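Teichoic acid D-alanine hydrolase (Staphylococcus aureus, PDB 5ZH8) hydrolyses the ester bonds that hold D-alanine on wall and lipoteichoic acids, and influences methicillin resistance, autolysis and cell wall structure. Local coordinates at residues S127-L137 with Y211-A220; T313-G321 with R330-N340. All blocks are in the same frame, centred on the assembly; numbering follows the deposited sequence.

Both contacts are largely buried and belong to the beta-lactamase-type fold, but they hold different elements. Contact 1, about 8 Å from the centre of the chain, packs two helices together and carries a chain of polar side chains across their N-terminal ends. Contact 2, about 15 Å from that centre, joins the end of helix 310-318 to the hairpin at one edge of the large antiparallel sheet, mainly by side chains donating to backbone carbonyls; Y334 and K336 there touch T269 of the second subunit. The contacts' centres lie about 16 Å apart, yet they meet directly: F131 packs on F333, and Y216 lies against Y331 and G332.

Contact 1. Residues S127-L137 with Y211-A220; sequences SAQKFSTGLLL and YNDGNYLVLA
S127 OG is held by two side chains: it shares a hydrogen bond with Y211 OH at 2.7 Å, lying at the edge of that ring, and receives another from K130 NZ at 2.8 Å. K130 NZ also forms a salt bridge to D213 OD1 at 2.7 Å, approaching from above the carboxylate plane. The lysine chain is extended until chi4, where a turn to 61° brings NZ between serine and aspartate; D213 OD2 is meanwhile held by Y282. A water joins S127 O to Y211 OH. S127-x-x-K130 is the SxxK motif of serine beta-lactamases and penicillin-binding proteins; Y211, opening Y211-N212-D213, faces it where the tyrosine of the family's second motif (Y-x-N in many members) would be expected, consistent with an active site here. Helices 129-137 and 213-220 cross at 38°, the second begun by N212 at its N-cap. Y216 suits the space between them because a flat ring can be covered twice: K130 CD lies 3.9 Å from the centroid over one face, and L219 CD1 covers the opposite face. T133 CB comes to the ring's edge, while its hydroxyl bonds to Y231. Farther along, L137 CD1 reaches L219 CD1 at 3.5 Å.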
loop_
_atom_site.group_PDB
_atom_site.type_symbol
_atom_site.label_atom_id
_atom_site.label_comp_id
_atom_site.label_asym_id
_atom_site.label_seq_id
_atom_site.Cartn_x
_atom_site.Cartn_y
_atom_site.Cartn_z
ATOM N N SER A 127 2.505 12.453 6.064
ATOM C CA SER A 127 2.332 12.563 7.510
ATOM C C SER A 127 3.568 13.044 8.276
ATOM O O SER A 127 3.462 13.425 9.445
ATOM C CB SER A 127 1.890 11.227 8.079
ATOM O OG SER A 127 1.401 11.400 9.386
ATOM N N ALA A 128 4.736 13.029 7.635
ATOM C CA ALA A 128 5.934 13.589 8.248
ATOM C C ALA A 128 5.863 15.113 8.400
ATOM O O ALA A 128 6.636 15.680 9.172
ATOM C CB ALA A 128 7.177 13.184 7.475
ATOM N N GLN A 129 4.951 15.777 7.684
ATOM C CA GLN A 129 4.721 17.216 7.902
ATOM C C GLN A 129 4.175 17.507 9.298
ATOM O O GLN A 129 4.342 18.611 9.806
ATOM C CB GLN A 129 3.780 17.827 6.856
ATOM C CG GLN A 129 3.816 19.354 6.863
ATOM C CD GLN A 129 2.833 19.990 5.909
ATOM O OE1 GLN A 129 1.833 19.382 5.533
ATOM N NE2 GLN A 129 3.103 21.235 5.523
ATOM N N LYS A 130 3.529 16.529 9.919
ATOM C CA LYS A 130 3.085 16.680 11.308
ATOM C C LYS A 130 4.223 17.112 12.257
ATOM O O LYS A 130 3.970 17.780 13.258
ATOM C CB LYS A 130 2.455 15.383 11.811
ATOM C CG LYS A 130 1.139 15.038 11.135
ATOM C CD LYS A 130 0.478 13.847 11.798
ATOM C CE LYS A 130 -0.865 13.540 11.163
ATOM N NZ LYS A 130 -0.750 13.193 9.723
ATOM N N PHE A 131 5.458 16.726 11.935
ATOM C CA PHE A 131 6.640 17.153 12.686
ATOM C C PHE A 131 6.845 18.663 12.584
ATOM O O PHE A 131 7.131 19.322 13.575
ATOM C CB PHE A 131 7.882 16.392 12.185
ATOM C CG PHE A 131 9.171 16.783 12.867
ATOM C CD1 PHE A 131 9.258 16.863 14.252
ATOM C CD2 PHE A 131 10.314 17.045 12.115
ATOM C CE1 PHE A 131 10.448 17.214 14.871
ATOM C CE2 PHE A 131 11.507 17.399 12.725
ATOM C CZ PHE A 131 11.571 17.486 14.107
ATOM N N SER A 132 6.694 19.201 11.381
ATOM C CA SER A 132 6.729 20.649 11.153
ATOM C C SER A 132 5.687 21.365 12.030
ATOM O O SER A 132 6.008 22.342 12.722
ATOM C CB SER A 132 6.507 20.956 9.662
ATOM O OG SER A 132 6.080 22.291 9.444
ATOM N N THR A 133 4.455 20.855 12.003
ATOM C CA THR A 133 3.354 21.396 12.798
ATOM C C THR A 133 3.626 21.268 14.312
ATOM O O THR A 133 3.316 22.179 15.086
ATOM C CB THR A 133 2.020 20.693 12.442
ATOM O OG1 THR A 133 1.735 20.871 11.050
ATOM C CG2 THR A 133 0.853 21.247 13.272
ATOM N N GLY A 134 4.203 20.143 14.727
ATOM C CA GLY A 134 4.578 19.944 16.121
ATOM C C GLY A 134 5.634 20.933 16.584
ATOM O O GLY A 134 5.566 21.441 17.701
ATOM N N LEU A 135 6.613 21.212 15.727
ATOM C CA LEU A 135 7.661 22.182 16.048
ATOM C C LEU A 135 7.082 23.576 16.244
ATOM O O LEU A 135 7.485 24.294 17.159
ATOM C CB LEU A 135 8.731 22.210 14.957
ATOM C CG LEU A 135 9.683 21.009 14.957
ATOM C CD1 LEU A 135 10.409 20.891 13.626
ATOM C CD2 LEU A 135 10.681 21.103 16.104
ATOM N N LEU A 136 6.132 23.945 15.382
ATOM C CA LEU A 136 5.436 25.221 15.485
ATOM C C LEU A 136 4.639 25.304 16.780
ATOM O O LEU A 136 4.607 26.350 17.419
ATOM C CB LEU A 136 4.512 25.422 14.277
ATOM C CG LEU A 136 5.188 25.664 12.920
ATOM C CD1 LEU A 136 4.159 25.619 11.801
ATOM C CD2 LEU A 136 5.945 26.988 12.904
ATOM N N LEU A 137 3.998 24.200 17.152
ATOM C CA LEU A 137 3.282 24.090 18.433
ATOM C C LEU A 137 4.211 24.337 19.610
ATOM O O LEU A 137 3.930 25.172 20.463
ATOM C CB LEU A 137 2.647 22.708 18.599
ATOM C CG LEU A 137 1.191 22.531 18.156
ATOM C CD1 LEU A 137 0.765 21.097 18.424
ATOM C CD2 LEU A 137 0.252 23.501 18.850
ATOM N N TYR A 211 -4.662 6.962 15.060
ATOM C CA TYR A 211 -3.959 7.840 14.126
ATOM C C TYR A 211 -4.979 8.532 13.232
ATOM O O TYR A 211 -5.944 7.917 12.784
ATOM C CB TYR A 211 -2.948 7.061 13.283
ATOM C CG TYR A 211 -1.760 7.882 12.857
ATOM C CD1 TYR A 211 -0.705 8.102 13.736
ATOM C CD2 TYR A 211 -1.679 8.435 11.581
ATOM C CE1 TYR A 211 0.403 8.849 13.363
ATOM C CE2 TYR A 211 -0.577 9.184 11.195
ATOM C CZ TYR A 211 0.465 9.386 12.094
ATOM O OH TYR A 211 1.577 10.130 11.745
ATOM N N ASN A 212 -4.767 9.817 12.991
ATOM C CA ASN A 212 -5.759 10.646 12.327
ATOM C C ASN A 212 -5.094 11.934 11.840
ATOM O O ASN A 212 -4.660 12.759 12.652
ATOM C CB ASN A 212 -6.891 10.957 13.317
ATOM C CG ASN A 212 -8.067 11.680 12.684
ATOM O OD1 ASN A 212 -7.999 12.150 11.545
ATOM N ND2 ASN A 212 -9.162 11.773 13.435
ATOM N N ASP A 213 -5.010 12.095 10.520
ATOM C CA ASP A 213 -4.499 13.332 9.925
ATOM C C ASP A 213 -5.266 14.534 10.452
ATOM O O ASP A 213 -4.683 15.591 10.673
ATOM C CB ASP A 213 -4.625 13.303 8.396
ATOM C CG ASP A 213 -3.669 12.339 7.744
ATOM O OD1 ASP A 213 -2.745 11.851 8.421
ATOM O OD2 ASP A 213 -3.843 12.070 6.536
ATOM N N GLY A 214 -6.575 14.356 10.638
ATOM C CA GLY A 214 -7.459 15.407 11.130
ATOM C C GLY A 214 -6.976 16.113 12.381
ATOM O O GLY A 214 -7.122 17.325 12.496
ATOM N N ASN A 215 -6.396 15.358 13.315
ATOM C CA ASN A 215 -5.874 15.949 14.540
ATOM C C ASN A 215 -4.910 17.078 14.204
ATOM O O ASN A 215 -5.045 18.185 14.716
ATOM C CB ASN A 215 -5.144 14.914 15.398
ATOM C CG ASN A 215 -6.083 13.950 16.102
ATOM O OD1 ASN A 215 -7.114 14.337 16.672
ATOM N ND2 ASN A 215 -5.707 12.675 16.086
ATOM N N TYR A 216 -3.941 16.800 13.338
ATOM C CA TYR A 216 -2.926 17.796 13.007
ATOM C C TYR A 216 -3.419 18.874 12.037
ATOM O O TYR A 216 -2.798 19.932 11.932
ATOM C CB TYR A 216 -1.632 17.129 12.524
ATOM C CG TYR A 216 -0.772 16.690 13.692
ATOM C CD1 TYR A 216 -1.222 15.720 14.584
ATOM C CD2 TYR A 216 0.470 17.268 13.930
ATOM C CE1 TYR A 216 -0.449 15.324 15.658
ATOM C CE2 TYR A 216 1.248 16.878 15.005
ATOM C CZ TYR A 216 0.783 15.911 15.869
ATOM O OH TYR A 216 1.547 15.522 16.948
ATOM N N LEU A 217 -4.535 18.623 11.352
ATOM C CA LEU A 217 -5.215 19.685 10.596
ATOM C C LEU A 217 -5.854 20.709 11.544
ATOM O O LEU A 217 -5.779 21.910 11.297
ATOM C CB LEU A 217 -6.270 19.112 9.642
ATOM C CG LEU A 217 -5.746 18.215 8.522
ATOM C CD1 LEU A 217 -6.907 17.628 7.737
ATOM C CD2 LEU A 217 -4.803 18.973 7.596
ATOM N N VAL A 218 -6.469 20.228 12.626
ATOM C CA VAL A 218 -7.013 21.099 13.676
ATOM C C VAL A 218 -5.911 21.894 14.374
ATOM O O VAL A 218 -6.091 23.076 14.685
ATOM C CB VAL A 218 -7.755 20.280 14.765
ATOM C CG1 VAL A 218 -8.088 21.147 15.978
ATOM C CG2 VAL A 218 -9.002 19.626 14.188
ATOM N N LEU A 219 -4.786 21.232 14.641
ATOM C CA LEU A 219 -3.628 21.888 15.256
ATOM C C LEU A 219 -3.027 22.948 14.345
ATOM O O LEU A 219 -2.595 23.995 14.815
ATOM C CB LEU A 219 -2.545 20.875 15.637
ATOM C CG LEU A 219 -2.805 20.012 16.874
ATOM C CD1 LEU A 219 -1.699 18.981 17.035
ATOM C CD2 LEU A 219 -2.983 20.857 18.124
ATOM N N ALA A 220 -2.991 22.672 13.048
ATOM C CA ALA A 220 -2.523 23.653 12.075
ATOM C C ALA A 220 -3.414 24.903 12.087
ATOM O O ALA A 220 -2.914 26.022 11.985
ATOM C CB ALA A 220 -2.475 23.042 10.681
HETATM O O HOH W 1 3.710 12.296 12.163
#

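Contact 2. Residues T313-G321 with R330-N340; sequences TNPLLHEFG and RYGFYAKPTLN
Helix 313-318 runs almost perpendicular to strand 333-335, at 93°, and its last turn comes down on the strand so that the CA atoms of H318 and A335 are 5.8 Å apart. R330 carries most of the bonding. Its CG stands between the backbone N and the carbonyl carbon (chi1 83°), and further bends at chi2 and chi3 fold the chain back under the helix end. There NH1 and NH2 grip one atom, E319 O, at 2.8 and 2.7 Å respectively, both from the same face of its carbonyl plane, while E319 O itself lies in the guanidinium plane. NH1 also donates to L316 O at 2.9 Å, from well above that carbonyl plane. A long, many-donor side chain is apt here, since carbonyls in the last turn of a helix, such as L316 O, and just past it, such as E319 O, have no following turn of amides to pair with. R330 NE turns to E328 O, and A335, small enough to fit, lays CB over the guanidinium face. R330 to F333 form the type I' turn of a tight two-residue hairpin at the edge of the large antiparallel sheet, with G332 accommodating its positive phi. N340, where the next strand begins, serves another carbonyl of the last turn: ND2 reaches L317 O at 2.8 Å in the carbonyl plane, on a lone pair. Apolar groups fill the hairpin side, where L316 CD1 meets Y331 CD2 at 3.5 Å and L317 CD2 approaches F333 CZ at 3.8 Å, both pairs crossing at about a right angle. Y331 directs its hydroxyl to E141. Beyond the helix, the F320 ring lies with one face over A335 O, and its CZ comes 4.2 Å from P337 CG, which lies towards the solvent-exposed margin.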
loop_
_atom_site.group_PDB
_atom_site.type_symbol
_atom_site.label_atom_id
_atom_site.label_comp_id
_atom_site.label_asym_id
_atom_site.label_seq_id
_atom_site.Cartn_x
_atom_site.Cartn_y
_atom_site.Cartn_z
ATOM N N THR A 313 14.737 20.736 23.989
ATOM C CA THR A 313 15.008 19.818 22.891
ATOM C C THR A 313 15.191 18.368 23.346
ATOM O O THR A 313 14.630 17.457 22.737
ATOM C CB THR A 313 16.265 20.237 22.111
ATOM O OG1 THR A 313 16.094 21.563 21.592
ATOM C CG2 THR A 313 16.534 19.264 20.970
ATOM N N ASN A 314 15.974 18.152 24.401
ATOM C CA ASN A 314 16.318 16.786 24.808
ATOM C C ASN A 314 15.085 15.926 25.118
ATOM O O ASN A 314 14.937 14.838 24.550
ATOM C CB ASN A 314 17.292 16.776 25.986
ATOM C CG ASN A 314 18.654 17.349 25.637
ATOM O OD1 ASN A 314 19.027 17.458 24.465
ATOM N ND2 ASN A 314 19.403 17.739 26.671
ATOM N N PRO A 315 14.183 16.405 25.998
ATOM C CA PRO A 315 12.970 15.623 26.260
ATOM C C PRO A 315 12.071 15.491 25.033
ATOM O O PRO A 315 11.532 14.409 24.779
ATOM C CB PRO A 315 12.246 16.420 27.353
ATOM C CG PRO A 315 13.238 17.399 27.871
ATOM C CD PRO A 315 14.211 17.654 26.778
ATOM N N LEU A 316 11.917 16.579 24.281
ATOM C CA LEU A 316 11.142 16.552 23.051
ATOM C C LEU A 316 11.620 15.419 22.149
ATOM O O LEU A 316 10.809 14.670 21.618
ATOM C CB LEU A 316 11.247 17.896 22.321
ATOM C CG LEU A 316 10.697 17.985 20.893
ATOM C CD1 LEU A 316 9.220 17.622 20.865
ATOM C CD2 LEU A 316 10.960 19.389 20.349
ATOM N N LEU A 317 12.937 15.287 22.007
ATOM C CA LEU A 317 13.533 14.266 21.142
ATOM C C LEU A 317 13.706 12.891 21.794
ATOM O O LEU A 317 13.747 11.891 21.073
ATOM C CB LEU A 317 14.905 14.726 20.621
ATOM C CG LEU A 317 14.985 16.000 19.765
ATOM C CD1 LEU A 317 16.393 16.148 19.203
ATOM C CD2 LEU A 317 13.962 16.014 18.643
ATOM N N HIS A 318 13.848 12.812 23.120
ATOM C CA HIS A 318 14.279 11.545 23.752
ATOM C C HIS A 318 13.463 10.999 24.930
ATOM O O HIS A 318 13.627 9.833 25.283
ATOM C CB HIS A 318 15.736 11.671 24.183
ATOM C CG HIS A 318 16.656 12.068 23.075
ATOM N ND1 HIS A 318 16.681 11.415 21.864
ATOM C CD2 HIS A 318 17.601 13.034 23.001
ATOM C CE1 HIS A 318 17.604 11.959 21.093
ATOM N NE2 HIS A 318 18.177 12.943 21.757
ATOM N N GLU A 319 12.606 11.815 25.543
ATOM C CA GLU A 319 11.848 11.372 26.712
ATOM C C GLU A 319 10.593 10.655 26.262
ATOM O O GLU A 319 9.813 11.208 25.492
ATOM C CB GLU A 319 11.473 12.558 27.610
ATOM C CG GLU A 319 10.672 12.170 28.851
ATOM C CD GLU A 319 10.434 13.336 29.793
ATOM O OE1 GLU A 319 11.403 13.989 30.227
ATOM O OE2 GLU A 319 9.266 13.601 30.120
ATOM N N PHE A 320 10.394 9.428 26.739
ATOM C CA PHE A 320 9.140 8.716 26.503
ATOM C C PHE A 320 8.783 7.797 27.656
ATOM O O PHE A 320 9.665 7.257 28.319
ATOM C CB PHE A 320 9.163 7.959 25.169
ATOM C CG PHE A 320 9.954 6.687 25.179
ATOM C CD1 PHE A 320 11.337 6.715 25.232
ATOM C CD2 PHE A 320 9.315 5.460 25.070
ATOM C CE1 PHE A 320 12.070 5.539 25.209
ATOM C CE2 PHE A 320 10.038 4.282 25.046
ATOM C CZ PHE A 320 11.420 4.319 25.112
ATOM N N GLY A 321 7.480 7.632 27.882
ATOM C CA GLY A 321 6.967 6.846 28.995
ATOM C C GLY A 321 6.871 7.667 30.268
ATOM O O GLY A 321 7.088 7.156 31.365
ATOM N N ARG A 330 5.260 11.889 19.643
ATOM C CA ARG A 330 5.014 13.248 20.114
ATOM C C ARG A 330 5.329 14.246 19.001
ATOM O O ARG A 330 6.261 14.041 18.210
ATOM C CB ARG A 330 5.835 13.585 21.372
ATOM C CG ARG A 330 7.281 14.030 21.120
ATOM C CD ARG A 330 8.151 12.911 20.545
ATOM N NE ARG A 330 8.060 11.719 21.376
ATOM C CZ ARG A 330 8.628 11.589 22.567
ATOM N NH1 ARG A 330 9.366 12.563 23.087
ATOM N NH2 ARG A 330 8.459 10.467 23.246
ATOM N N TYR A 331 4.544 15.320 18.942
ATOM C CA TYR A 331 4.809 16.439 18.033
ATOM C C TYR A 331 5.160 15.994 16.611
ATOM O O TYR A 331 6.086 16.520 15.995
ATOM C CB TYR A 331 5.902 17.346 18.627
ATOM C CG TYR A 331 5.440 18.058 19.873
ATOM C CD1 TYR A 331 4.675 19.225 19.787
ATOM C CD2 TYR A 331 5.739 17.560 21.147
ATOM C CE1 TYR A 331 4.240 19.885 20.925
ATOM C CE2 TYR A 331 5.302 18.214 22.290
ATOM C CZ TYR A 331 4.553 19.373 22.171
ATOM O OH TYR A 331 4.115 20.027 23.298
ATOM N N GLY A 332 4.418 15.013 16.109
ATOM C CA GLY A 332 4.566 14.554 14.730
ATOM C C GLY A 332 5.620 13.499 14.445
ATOM O O GLY A 332 5.861 13.190 13.285
ATOM N N PHE A 333 6.250 12.935 15.473
ATOM C CA PHE A 333 7.306 11.929 15.257
ATOM C C PHE A 333 7.467 10.979 16.439
ATOM O O PHE A 333 6.892 11.189 17.501
ATOM C CB PHE A 333 8.631 12.622 14.953
ATOM C CG PHE A 333 9.305 13.201 16.164
ATOM C CD1 PHE A 333 8.952 14.466 16.645
ATOM C CD2 PHE A 333 10.285 12.483 16.829
ATOM C CE1 PHE A 333 9.567 14.992 17.765
ATOM C CE2 PHE A 333 10.902 13.004 17.957
ATOM C CZ PHE A 333 10.543 14.259 18.422
ATOM N N TYR A 334 8.266 9.941 16.236
ATOM C CA TYR A 334 8.438 8.875 17.219
ATOM C C TYR A 334 9.812 8.902 17.875
ATOM O O TYR A 334 10.823 8.961 17.193
ATOM C CB TYR A 334 8.265 7.524 16.532
ATOM C CG TYR A 334 6.874 7.263 16.016
ATOM C CD1 TYR A 334 5.924 6.667 16.828
ATOM C CD2 TYR A 334 6.510 7.598 14.710
ATOM C CE1 TYR A 334 4.644 6.417 16.366
ATOM C CE2 TYR A 334 5.230 7.350 14.240
ATOM C CZ TYR A 334 4.305 6.758 15.071
ATOM O OH TYR A 334 3.031 6.502 14.623
ATOM N N ALA A 335 9.828 8.853 19.202
ATOM C CA ALA A 335 11.035 8.543 19.957
ATOM C C ALA A 335 10.928 7.097 20.409
ATOM O O ALA A 335 10.073 6.767 21.226
ATOM C CB ALA A 335 11.170 9.464 21.154
ATOM N N LYS A 336 11.786 6.238 19.863
ATOM C CA LYS A 336 11.748 4.805 20.154
ATOM C C LYS A 336 13.008 4.361 20.912
ATOM O O LYS A 336 13.929 5.157 21.098
ATOM C CB LYS A 336 11.581 4.021 18.855
ATOM C CG LYS A 336 10.382 4.451 18.020
ATOM C CD LYS A 336 10.259 3.619 16.753
ATOM C CE LYS A 336 8.811 3.374 16.370
ATOM N NZ LYS A 336 8.139 2.441 17.320
ATOM N N PRO A 337 13.046 3.098 21.373
ATOM C CA PRO A 337 14.196 2.628 22.140
ATOM C C PRO A 337 15.550 2.718 21.443
ATOM O O PRO A 337 16.520 3.142 22.072
ATOM C CB PRO A 337 13.843 1.172 22.426
ATOM C CG PRO A 337 12.368 1.192 22.539
ATOM C CD PRO A 337 11.927 2.144 21.466
ATOM N N THR A 338 15.621 2.328 20.173
ATOM C CA THR A 338 16.907 2.281 19.467
ATOM C C THR A 338 17.085 3.410 18.465
ATOM O O THR A 338 18.153 3.524 17.855
ATOM C CB THR A 338 17.068 0.960 18.699
ATOM O OG1 THR A 338 16.065 0.883 17.680
ATOM C CG2 THR A 338 16.928 -0.219 19.621
ATOM N N LEU A 339 16.050 4.238 18.294
ATOM C CA LEU A 339 16.010 5.209 17.196
ATOM C C LEU A 339 14.841 6.175 17.315
ATOM O O LEU A 339 13.890 5.913 18.041
ATOM C CB LEU A 339 15.911 4.471 15.856
ATOM C CG LEU A 339 14.729 3.496 15.697
ATOM C CD1 LEU A 339 13.459 4.201 15.225
ATOM C CD2 LEU A 339 15.090 2.368 14.734
ATOM N N ASN A 340 14.939 7.295 16.605
ATOM C CA ASN A 340 13.804 8.192 16.383
ATOM C C ASN A 340 13.336 8.002 14.946
ATOM O O ASN A 340 14.150 7.818 14.039
ATOM C CB ASN A 340 14.183 9.662 16.618
ATOM C CG ASN A 340 14.278 10.022 18.093
ATOM O OD1 ASN A 340 14.335 9.147 18.962
ATOM N ND2 ASN A 340 14.306 11.319 18.381
#